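Side-chain contacts in TPR repeat-containing protein (Cytophaga hutchinsonii, PDB 3U4T), which is of unknown function but, as a helical tetratricopeptide repeat protein, probably offers a surface for binding other proteins or peptides: residues D102-T105 with T106-D109; G115-F118 with Y119-N123; L126-Q129 with Y130-Q134; Y146-G149 with Q150-Y154. The protein carries 1 engineered substitution. One frame throughout, in Å; residues are numbered along the deposited sequence.

Overall arrangement
The four contacts come one after another along the chain and follow it through successive helices of a wholly helical tetratricopeptide repeat array. Contact 1 turns the chain from helix 90-103 toward helix 109-120; contact 2 closes helix 109-120; contact 3 runs along helix 124-131 and on to Gln134; contact 4 lies on helix 142-154. Centres of contacts 2 and 3, and of contacts 3 and 4, are 10 Å apart, and contacts 2, 3 and 4 touch one another. Contact 1 stands off, 20 Å from contact 2 between centres, yet packs against contact 3 through Leu108 and Gln134. A turn and a cap precede two packed helix segments, consistent with a solenoid of stacked helix pairs.

Contact 1: D102-T105 with T106-D109; sequences DRDT and TRLD
Asp104 reaches across to Thr106 in a type I beta turn that runs from Asp104 to Arg107, just where the chain leaves helical geometry after helix 90-103. The aspartate's CG is turned away from its own backbone nitrogen (chi1 -175°), which carries the carboxylate forward over the turn. There OD1 takes two donors from the same residue: the backbone N of Thr106 at 3.1 Å and its OG1 at 3.0 Å. Both arrive from the same face of the carboxylate plane. The hydroxyl comes from above it, and the amide is tilted off the anti side, so one oxygen fixes both the backbone and the side chain of the threonine. The bond from Thr106 N to Asp104 OD1 makes an Asx turn on top of the beta turn, whose own closing bond is Arg107 N to Asp104 O at 3.0 Å.

Arg107 meets the aspartate with its aliphatic part, CG lying 3.7 Å from Asp104 CG, while the two flat ends stand almost at right angles, 87° apart. The chain of Arg107 bends at chi2 and chi3 and takes its guanidinium off to Asp109, which it grips side-on: NE to OD1 at 3.2 Å and NH2 to OD2 at 3.2 Å. Asp109 OD2 lies in the guanidinium plane, whereas OD1 is tilted from it. A second carboxylate, Glu78 of helix 74-86, forms a salt bridge with NH2. The turn joins helix 90-103 to helix 109-120, with Asp104 and Arg107 both resting on Ser74 of helix 74-86.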
loop_
_atom_site.group_PDB
_atom_site.type_symbol
_atom_site.label_atom_id
_atom_site.label_comp_id
_atom_site.label_asym_id
_atom_site.label_seq_id
_atom_site.Cartn_x
_atom_site.Cartn_y
_atom_site.Cartn_z
ATOM N N ASP A 102 -3.053 -5.141 -20.449
ATOM C CA ASP A 102 -3.581 -5.464 -21.781
ATOM C C ASP A 102 -2.772 -6.624 -22.372
ATOM O O ASP A 102 -3.290 -7.441 -23.126
ATOM C CB ASP A 102 -3.472 -4.261 -22.736
ATOM C CG ASP A 102 -4.567 -3.229 -22.517
ATOM O OD1 ASP A 102 -5.627 -3.603 -21.960
ATOM O OD2 ASP A 102 -4.371 -2.054 -22.926
ATOM N N ARG A 103 -1.494 -6.674 -22.019
ATOM C CA ARG A 103 -0.578 -7.707 -22.491
ATOM C C ARG A 103 -0.722 -9.006 -21.693
ATOM O O ARG A 103 -0.558 -10.101 -22.225
ATOM C CB ARG A 103 0.852 -7.168 -22.398
ATOM C CG ARG A 103 1.937 -8.212 -22.267
ATOM C CD ARG A 103 2.720 -8.344 -23.549
ATOM N NE ARG A 103 2.465 -9.608 -24.234
ATOM C CZ ARG A 103 2.992 -9.933 -25.410
ATOM N NH1 ARG A 103 3.799 -9.085 -26.031
ATOM N NH2 ARG A 103 2.721 -11.107 -25.963
ATOM N N ASP A 104 -1.016 -8.873 -20.409
ATOM C CA ASP A 104 -1.206 -10.026 -19.535
ATOM C C ASP A 104 -2.433 -9.684 -18.691
ATOM O O ASP A 104 -2.323 -9.015 -17.659
ATOM C CB ASP A 104 0.013 -10.221 -18.630
ATOM C CG ASP A 104 -0.084 -11.476 -17.776
ATOM O OD1 ASP A 104 -1.215 -11.961 -17.542
ATOM O OD2 ASP A 104 0.975 -11.966 -17.328
ATOM N N THR A 105 -3.598 -10.146 -19.130
ATOM C CA THR A 105 -4.836 -9.841 -18.434
ATOM C C THR A 105 -5.022 -10.383 -17.018
ATOM O O THR A 105 -6.056 -10.136 -16.396
ATOM C CB THR A 105 -6.039 -10.264 -19.278
ATOM O OG1 THR A 105 -6.067 -11.691 -19.395
ATOM C CG2 THR A 105 -5.947 -9.645 -20.662
ATOM N N THR A 106 -4.043 -11.120 -16.502
ATOM C CA THR A 106 -4.168 -11.629 -15.146
ATOM C C THR A 106 -3.502 -10.646 -14.192
ATOM O O THR A 106 -3.625 -10.773 -12.977
ATOM C CB THR A 106 -3.500 -13.017 -14.958
ATOM O OG1 THR A 106 -2.082 -12.860 -14.807
ATOM C CG2 THR A 106 -3.799 -13.921 -16.149
ATOM N N ARG A 107 -2.796 -9.665 -14.752
ATOM C CA ARG A 107 -2.118 -8.657 -13.945
ATOM C C ARG A 107 -3.109 -7.589 -13.469
ATOM O O ARG A 107 -2.889 -6.391 -13.657
ATOM C CB ARG A 107 -0.994 -8.001 -14.753
ATOM C CG ARG A 107 0.175 -8.917 -15.092
ATOM C CD ARG A 107 0.844 -9.460 -13.829
ATOM N NE ARG A 107 1.320 -8.394 -12.951
ATOM C CZ ARG A 107 2.333 -7.583 -13.233
ATOM N NH1 ARG A 107 2.996 -7.710 -14.379
ATOM N NH2 ARG A 107 2.682 -6.636 -12.366
ATOM N N LEU A 108 -4.197 -8.029 -12.846
ATOM C CA LEU A 108 -5.217 -7.118 -12.345
ATOM C C LEU A 108 -4.661 -6.116 -11.351
ATOM O O LEU A 108 -5.293 -5.099 -11.069
ATOM C CB LEU A 108 -6.345 -7.899 -11.682
ATOM C CG LEU A 108 -7.174 -8.776 -12.622
ATOM C CD1 LEU A 108 -8.259 -9.473 -11.819
ATOM C CD2 LEU A 108 -7.792 -7.927 -13.726
ATOM N N ASP A 109 -3.480 -6.398 -10.814
ATOM C CA ASP A 109 -2.872 -5.494 -9.854
ATOM C C ASP A 109 -2.513 -4.145 -10.491
ATOM O O ASP A 109 -2.353 -3.151 -9.780
ATOM C CB ASP A 109 -1.655 -6.159 -9.185
ATOM C CG ASP A 109 -0.656 -6.722 -10.181
ATOM O OD1 ASP A 109 -1.073 -7.327 -11.190
ATOM O OD2 ASP A 109 0.559 -6.577 -9.941
#

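Contact 2: G115-F118 with Y119-N123; sequences GSYF and YNKGN
Gly115 O receives Tyr119 N at 2.8 Å in the last turns of helix 109-120, before Gly122, with its positive phi of 80°, ends the helix in a Schellman motif whose chain reversal brings Asn123 N to Phe118 O at 2.7 Å. On the flank of this ending, Lys121 lays its aliphatic chain over one face of the Tyr117 ring. CG sits 4.1 Å from the ring centroid of Tyr117 in a CH-pi contact, displaced toward the rim, and farther along CE comes within 3.7 Å of Tyr117 OH. The bend of the lysine at chi2 (-55°) folds the chain back across the ring. Within 115-118 the edge of the same tyrosine meets the Phe118 ring, with Tyr117 CD2 over the centre of the phenyl face, while Phe118 CB lies 4.2 Å from Asn123 CB. Replacing Tyr117 with an alanine would probably strip Lys121 of the surface it lies on, set its chain free to turn, and leave Asp90 without the hydroxyl that bonds to its OD2. Asn123 is the N-cap of the following helix, its OD1 accepting from Leu126 N. The chemistry implies a division of labour: backbone bonds and a glycine end one helix, an asparagine side chain begins the next, and greasy methylenes cover aromatic carbon at the surface.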
loop_
_atom_site.group_PDB
_atom_site.type_symbol
_atom_site.label_atom_id
_atom_site.label_comp_id
_atom_site.label_asym_id
_atom_site.label_seq_id
_atom_site.Cartn_x
_atom_site.Cartn_y
_atom_site.Cartn_z
ATOM N N GLY A 115 -5.443 2.935 -9.556
ATOM C CA GLY A 115 -6.358 3.445 -8.550
ATOM C C GLY A 115 -5.603 4.136 -7.430
ATOM O O GLY A 115 -5.947 5.258 -7.037
ATOM N N SER A 116 -4.579 3.473 -6.896
ATOM C CA SER A 116 -3.792 4.067 -5.831
ATOM C C SER A 116 -3.318 5.439 -6.271
ATOM O O SER A 116 -3.336 6.382 -5.472
ATOM C CB SER A 116 -2.586 3.198 -5.505
ATOM O OG SER A 116 -3.004 1.958 -4.975
ATOM N N TYR A 117 -2.901 5.553 -7.535
ATOM C CA TYR A 117 -2.423 6.830 -8.063
ATOM C C TYR A 117 -3.448 7.935 -7.864
ATOM O O TYR A 117 -3.146 8.992 -7.323
ATOM C CB TYR A 117 -2.112 6.755 -9.564
ATOM C CG TYR A 117 -1.797 8.125 -10.135
ATOM C CD1 TYR A 117 -0.561 8.730 -9.896
ATOM C CD2 TYR A 117 -2.761 8.856 -10.824
ATOM C CE1 TYR A 117 -0.293 10.027 -10.321
ATOM C CE2 TYR A 117 -2.507 10.166 -11.258
ATOM C CZ TYR A 117 -1.269 10.745 -10.998
ATOM O OH TYR A 117 -1.016 12.052 -11.387
ATOM N N PHE A 118 -4.663 7.696 -8.319
ATOM C CA PHE A 118 -5.701 8.702 -8.195
ATOM C C PHE A 118 -6.159 8.901 -6.743
ATOM O O PHE A 118 -6.661 9.979 -6.367
ATOM C CB PHE A 118 -6.865 8.333 -9.121
ATOM C CG PHE A 118 -6.538 8.507 -10.575
ATOM C CD1 PHE A 118 -6.458 9.778 -11.136
ATOM C CD2 PHE A 118 -6.229 7.418 -11.362
ATOM C CE1 PHE A 118 -6.069 9.954 -12.450
ATOM C CE2 PHE A 118 -5.836 7.593 -12.688
ATOM C CZ PHE A 118 -5.758 8.862 -13.226
ATOM N N TYR A 119 -5.975 7.860 -5.934
ATOM C CA TYR A 119 -6.321 7.902 -4.519
ATOM C C TYR A 119 -5.382 8.901 -3.855
ATOM O O TYR A 119 -5.808 9.725 -3.040
ATOM C CB TYR A 119 -6.150 6.505 -3.902
ATOM C CG TYR A 119 -6.121 6.475 -2.397
ATOM C CD1 TYR A 119 -4.932 6.683 -1.699
ATOM C CD2 TYR A 119 -7.280 6.221 -1.661
ATOM C CE1 TYR A 119 -4.896 6.637 -0.305
ATOM C CE2 TYR A 119 -7.256 6.175 -0.280
ATOM C CZ TYR A 119 -6.063 6.385 0.394
ATOM O OH TYR A 119 -6.063 6.367 1.772
ATOM N N ASN A 120 -4.106 8.832 -4.210
ATOM C CA ASN A 120 -3.132 9.752 -3.639
ATOM C C ASN A 120 -3.335 11.159 -4.187
ATOM O O ASN A 120 -2.836 12.121 -3.615
ATOM C CB ASN A 120 -1.691 9.295 -3.923
ATOM C CG ASN A 120 -1.370 7.940 -3.310
ATOM O OD1 ASN A 120 -1.715 7.671 -2.162
ATOM N ND2 ASN A 120 -0.694 7.088 -4.075
ATOM N N LYS A 121 -4.059 11.282 -5.297
ATOM C CA LYS A 121 -4.311 12.600 -5.875
ATOM C C LYS A 121 -5.708 13.095 -5.513
ATOM O O LYS A 121 -6.148 14.135 -5.997
ATOM C CB LYS A 121 -4.146 12.574 -7.397
ATOM C CG LYS A 121 -2.743 12.225 -7.875
ATOM C CD LYS A 121 -1.703 13.140 -7.276
ATOM C CE LYS A 121 -0.318 12.814 -7.786
ATOM N NZ LYS A 121 0.610 13.913 -7.435
ATOM N N GLY A 122 -6.414 12.345 -4.669
ATOM C CA GLY A 122 -7.742 12.765 -4.247
ATOM C C GLY A 122 -8.923 12.531 -5.170
ATOM O O GLY A 122 -9.982 13.107 -4.978
ATOM N N ASN A 123 -8.772 11.726 -6.203
ATOM C CA ASN A 123 -9.939 11.486 -7.044
ATOM C C ASN A 123 -10.361 10.111 -6.611
ATOM O O ASN A 123 -9.950 9.104 -7.180
ATOM C CB ASN A 123 -9.615 11.471 -8.532
ATOM C CG ASN A 123 -10.874 11.528 -9.392
ATOM O OD1 ASN A 123 -11.777 10.694 -9.261
ATOM N ND2 ASN A 123 -10.938 12.522 -10.278
#

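Contact 3: L126-Q129 with Y130-Q134; sequences LAIQ and YMEKQ. Engineered in segment 130-134: Glu132 (natural residue Ser).
Leu126 and Tyr130 lie side by side one turn apart, the CD1 methyl of the leucine 4.0 Å from CE2 of the ring. Gln129 flanks the same ring: its amide, inclined 47° to the ring plane, brings OE1 to 3.5 Å from Tyr130 CE2. CG of Gln129, anti to the backbone N (chi1 172°), starts an extended chain that sets the amide there. That oxygen also accepts a weak bond from Lys133 NZ at 3.3 Å, and the lysine chain on its way there passes over the centre of a Tyr130 face, CE 3.6 Å above the plane. Another pair runs alongside: Ile128 CG2 touches Glu132 CD at 3.7 Å. Glu132 is an engineered residue, serine in the natural sequence, and its OE2 is held by Tyr152 OH.

Behind these side chains stands the helix backbone, with Tyr130 N bonded to Leu126 O at 3.1 Å and Met131 N to Ala127 O at 2.9 Å. Farther on, Gln134 NE2 turns back to a lone pair of Met131 O, in the carbonyl plane. Helix 124-131 packs between two others: Leu126 and Ala127 rest on Phe118 and Tyr119 of helix 109-120, while Ile128 and the selenomethionine Met131 meet Ala151 and Leu148 of helix 142-154.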
loop_
_atom_site.group_PDB
_atom_site.type_symbol
_atom_site.label_atom_id
_atom_site.label_comp_id
_atom_site.label_asym_id
_atom_site.label_seq_id
_atom_site.Cartn_x
_atom_site.Cartn_y
_atom_site.Cartn_z
ATOM N N LEU A 126 -12.504 7.896 -9.222
ATOM C CA LEU A 126 -11.685 7.248 -10.239
ATOM C C LEU A 126 -10.883 6.122 -9.574
ATOM O O LEU A 126 -10.853 4.999 -10.067
ATOM C CB LEU A 126 -10.759 8.282 -10.894
ATOM C CG LEU A 126 -9.979 7.933 -12.159
ATOM C CD1 LEU A 126 -10.917 7.302 -13.173
ATOM C CD2 LEU A 126 -9.352 9.200 -12.727
ATOM N N ALA A 127 -10.248 6.421 -8.442
ATOM C CA ALA A 127 -9.457 5.427 -7.706
ATOM C C ALA A 127 -10.288 4.183 -7.376
ATOM O O ALA A 127 -9.839 3.046 -7.572
ATOM C CB ALA A 127 -8.915 6.042 -6.417
ATOM N N ILE A 128 -11.499 4.405 -6.875
ATOM C CA ILE A 128 -12.394 3.313 -6.540
ATOM C C ILE A 128 -12.769 2.522 -7.782
ATOM O O ILE A 128 -12.752 1.286 -7.761
ATOM C CB ILE A 128 -13.697 3.824 -5.915
ATOM C CG1 ILE A 128 -13.403 4.518 -4.588
ATOM C CG2 ILE A 128 -14.663 2.654 -5.726
ATOM C CD1 ILE A 128 -14.628 5.133 -3.966
ATOM N N GLN A 129 -13.131 3.231 -8.856
ATOM C CA GLN A 129 -13.520 2.563 -10.102
ATOM C C GLN A 129 -12.483 1.544 -10.524
ATOM O O GLN A 129 -12.818 0.389 -10.816
ATOM C CB GLN A 129 -13.698 3.545 -11.269
ATOM C CG GLN A 129 -13.901 2.782 -12.584
ATOM C CD GLN A 129 -13.392 3.498 -13.827
ATOM O OE1 GLN A 129 -13.121 2.859 -14.840
ATOM N NE2 GLN A 129 -13.284 4.827 -13.765
ATOM N N TYR A 130 -11.223 1.979 -10.562
ATOM C CA TYR A 130 -10.127 1.115 -10.963
ATOM C C TYR A 130 -9.745 0.060 -9.933
ATOM O O TYR A 130 -9.359 -1.054 -10.300
ATOM C CB TYR A 130 -8.909 1.954 -11.341
ATOM C CG TYR A 130 -8.889 2.361 -12.799
ATOM C CD1 TYR A 130 -8.072 1.702 -13.722
ATOM C CD2 TYR A 130 -9.705 3.383 -13.264
ATOM C CE1 TYR A 130 -8.075 2.058 -15.086
ATOM C CE2 TYR A 130 -9.716 3.743 -14.618
ATOM C CZ TYR A 130 -8.901 3.074 -15.518
ATOM O OH TYR A 130 -8.928 3.418 -16.849
HETATM N N MSE A 131 -9.835 0.403 -8.649
HETATM C CA MSE A 131 -9.521 -0.577 -7.619
HETATM C C MSE A 131 -10.550 -1.712 -7.675
HETATM O O MSE A 131 -10.224 -2.856 -7.382
HETATM C CB MSE A 131 -9.512 0.070 -6.234
HETATM C CG MSE A 131 -8.151 0.630 -5.823
HETATM SE SE MSE A 131 -8.276 1.597 -4.178
HETATM C CE MSE A 131 -6.599 2.576 -4.317
ATOM N N GLU A 132 -11.781 -1.399 -8.073
ATOM C CA GLU A 132 -12.829 -2.408 -8.176
ATOM C C GLU A 132 -12.633 -3.340 -9.370
ATOM O O GLU A 132 -13.229 -4.424 -9.413
ATOM C CB GLU A 132 -14.208 -1.752 -8.269
ATOM C CG GLU A 132 -14.683 -1.097 -6.981
ATOM C CD GLU A 132 -16.048 -0.471 -7.138
ATOM O OE1 GLU A 132 -16.278 0.138 -8.195
ATOM O OE2 GLU A 132 -16.891 -0.572 -6.223
ATOM N N LYS A 133 -11.812 -2.918 -10.335
ATOM C CA LYS A 133 -11.525 -3.731 -11.524
ATOM C C LYS A 133 -10.765 -4.989 -11.128
ATOM O O LYS A 133 -10.645 -5.920 -11.914
ATOM C CB LYS A 133 -10.671 -2.965 -12.539
ATOM C CG LYS A 133 -11.398 -1.875 -13.347
ATOM C CD LYS A 133 -10.476 -1.371 -14.467
ATOM C CE LYS A 133 -10.990 -0.088 -15.130
ATOM N NZ LYS A 133 -12.331 -0.227 -15.767
ATOM N N GLN A 134 -10.230 -5.006 -9.912
ATOM C CA GLN A 134 -9.496 -6.170 -9.433
ATOM C C GLN A 134 -10.452 -7.196 -8.843
ATOM O O GLN A 134 -10.195 -8.393 -8.900
ATOM C CB GLN A 134 -8.505 -5.767 -8.354
ATOM C CG GLN A 134 -7.339 -4.948 -8.833
ATOM C CD GLN A 134 -6.697 -4.213 -7.689
ATOM O OE1 GLN A 134 -5.484 -4.122 -7.592
ATOM N NE2 GLN A 134 -7.525 -3.670 -6.815
#

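Contact 4: Y146-G149 with Q150-Y154; sequences YELG and QAYYY
Gly149 O and Tyr153 N form the shortest hydrogen bond between the two segments, 2.8 Å and nearly straight at 165°, within helix 142-154, which lies in a tetratricopeptide repeat. On one flank of this helix Gln150 lays its amide flat against the Tyr146 ring, the planes only 13° apart. OE1 sits 3.8 Å above the ring plane, shifted toward the rim, and Gln150 CG presses to 3.2 Å from Tyr146 O. The ring comes under the amide because CG of Tyr146 is anti to its backbone nitrogen (chi1 176°).

Another flank carries Leu148 and Tyr152, whose side chains cross at an angle. The leucine offers CD1 to one face of the ring in a CH-pi contact, 4.1 Å from the centroid, and packs CG against the ring margin. Putting a serine in place of Tyr152 would probably open a gap beside Leu148 and leave the engineered Glu132 without the phenol that bonds its OE2. Beyond the two segments, Trp181 of helix 176-189 meets the Tyr146 and Tyr153 rings, and Ala161 of helix 158-171 touches Tyr152 and Tyr153. Closest of the leucine's carbons to the Tyr152 ring is Leu148 CG, 3.6 Å from CE2.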
loop_
_atom_site.group_PDB
_atom_site.type_symbol
_atom_site.label_atom_id
_atom_site.label_comp_id
_atom_site.label_asym_id
_atom_site.label_seq_id
_atom_site.Cartn_x
_atom_site.Cartn_y
_atom_site.Cartn_z
ATOM N N TYR A 146 -8.020 -3.869 1.463
ATOM C CA TYR A 146 -7.562 -2.869 2.425
ATOM C C TYR A 146 -7.488 -1.479 1.769
ATOM O O TYR A 146 -7.940 -0.472 2.337
ATOM C CB TYR A 146 -6.184 -3.258 2.957
ATOM C CG TYR A 146 -5.573 -2.244 3.898
ATOM C CD1 TYR A 146 -4.251 -1.830 3.745
ATOM C CD2 TYR A 146 -6.309 -1.712 4.956
ATOM C CE1 TYR A 146 -3.676 -0.907 4.621
ATOM C CE2 TYR A 146 -5.739 -0.792 5.838
ATOM C CZ TYR A 146 -4.426 -0.393 5.663
ATOM O OH TYR A 146 -3.869 0.520 6.528
ATOM N N GLU A 147 -6.913 -1.442 0.569
ATOM C CA GLU A 147 -6.775 -0.206 -0.186
ATOM C C GLU A 147 -8.098 0.256 -0.764
ATOM O O GLU A 147 -8.313 1.450 -0.959
ATOM C CB GLU A 147 -5.740 -0.383 -1.299
ATOM C CG GLU A 147 -4.324 -0.070 -0.833
ATOM C CD GLU A 147 -3.266 -0.714 -1.693
ATOM O OE1 GLU A 147 -3.621 -1.268 -2.758
ATOM O OE2 GLU A 147 -2.079 -0.663 -1.301
ATOM N N LEU A 148 -8.991 -0.689 -1.033
ATOM C CA LEU A 148 -10.281 -0.330 -1.572
ATOM C C LEU A 148 -11.113 0.271 -0.451
ATOM O O LEU A 148 -11.796 1.280 -0.651
ATOM C CB LEU A 148 -10.967 -1.561 -2.175
ATOM C CG LEU A 148 -12.383 -1.375 -2.743
ATOM C CD1 LEU A 148 -12.455 -0.187 -3.697
ATOM C CD2 LEU A 148 -12.783 -2.655 -3.447
ATOM N N GLY A 149 -11.036 -0.326 0.739
ATOM C CA GLY A 149 -11.791 0.187 1.876
ATOM C C GLY A 149 -11.399 1.616 2.225
ATOM O O GLY A 149 -12.249 2.462 2.563
ATOM N N GLN A 150 -10.102 1.888 2.141
ATOM C CA GLN A 150 -9.596 3.211 2.424
ATOM C C GLN A 150 -10.139 4.184 1.388
ATOM O O GLN A 150 -10.486 5.321 1.714
ATOM C CB GLN A 150 -8.074 3.219 2.382
ATOM C CG GLN A 150 -7.424 2.427 3.497
ATOM C CD GLN A 150 -5.923 2.518 3.434
ATOM O OE1 GLN A 150 -5.293 1.936 2.560
ATOM N NE2 GLN A 150 -5.340 3.275 4.348
ATOM N N ALA A 151 -10.213 3.750 0.134
ATOM C CA ALA A 151 -10.729 4.642 -0.901
ATOM C C ALA A 151 -12.171 4.987 -0.562
ATOM O O ALA A 151 -12.555 6.149 -0.617
ATOM C CB ALA A 151 -10.648 3.992 -2.269
ATOM N N TYR A 152 -12.962 3.975 -0.207
ATOM C CA TYR A 152 -14.361 4.186 0.170
ATOM C C TYR A 152 -14.461 5.153 1.355
ATOM O O TYR A 152 -15.231 6.106 1.330
ATOM C CB TYR A 152 -15.023 2.856 0.552
ATOM C CG TYR A 152 -15.359 1.939 -0.600
ATOM C CD1 TYR A 152 -15.921 2.439 -1.777
ATOM C CD2 TYR A 152 -15.178 0.561 -0.493
ATOM C CE1 TYR A 152 -16.298 1.593 -2.814
ATOM C CE2 TYR A 152 -15.555 -0.299 -1.529
ATOM C CZ TYR A 152 -16.112 0.223 -2.684
ATOM O OH TYR A 152 -16.481 -0.624 -3.705
ATOM N N TYR A 153 -13.669 4.894 2.389
ATOM C CA TYR A 153 -13.663 5.716 3.594
ATOM C C TYR A 153 -13.461 7.189 3.298
ATOM O O TYR A 153 -14.227 8.040 3.746
ATOM C CB TYR A 153 -12.551 5.255 4.540
ATOM C CG TYR A 153 -12.394 6.105 5.785
ATOM C CD1 TYR A 153 -13.140 5.841 6.936
ATOM C CD2 TYR A 153 -11.476 7.153 5.823
ATOM C CE1 TYR A 153 -12.970 6.592 8.102
ATOM C CE2 TYR A 153 -11.297 7.920 6.980
ATOM C CZ TYR A 153 -12.046 7.632 8.120
ATOM O OH TYR A 153 -11.874 8.378 9.270
ATOM N N TYR A 154 -12.405 7.495 2.554
ATOM C CA TYR A 154 -12.113 8.874 2.242
ATOM C C TYR A 154 -13.113 9.422 1.250
ATOM O O TYR A 154 -13.191 10.632 1.048
ATOM C CB TYR A 154 -10.672 9.001 1.750
ATOM C CG TYR A 154 -9.686 8.862 2.875
ATOM C CD1 TYR A 154 -9.674 9.767 3.930
ATOM C CD2 TYR A 154 -8.763 7.822 2.892
ATOM C CE1 TYR A 154 -8.760 9.636 4.981
ATOM C CE2 TYR A 154 -7.846 7.687 3.933
ATOM C CZ TYR A 154 -7.849 8.592 4.971
ATOM O OH TYR A 154 -6.930 8.448 5.998
#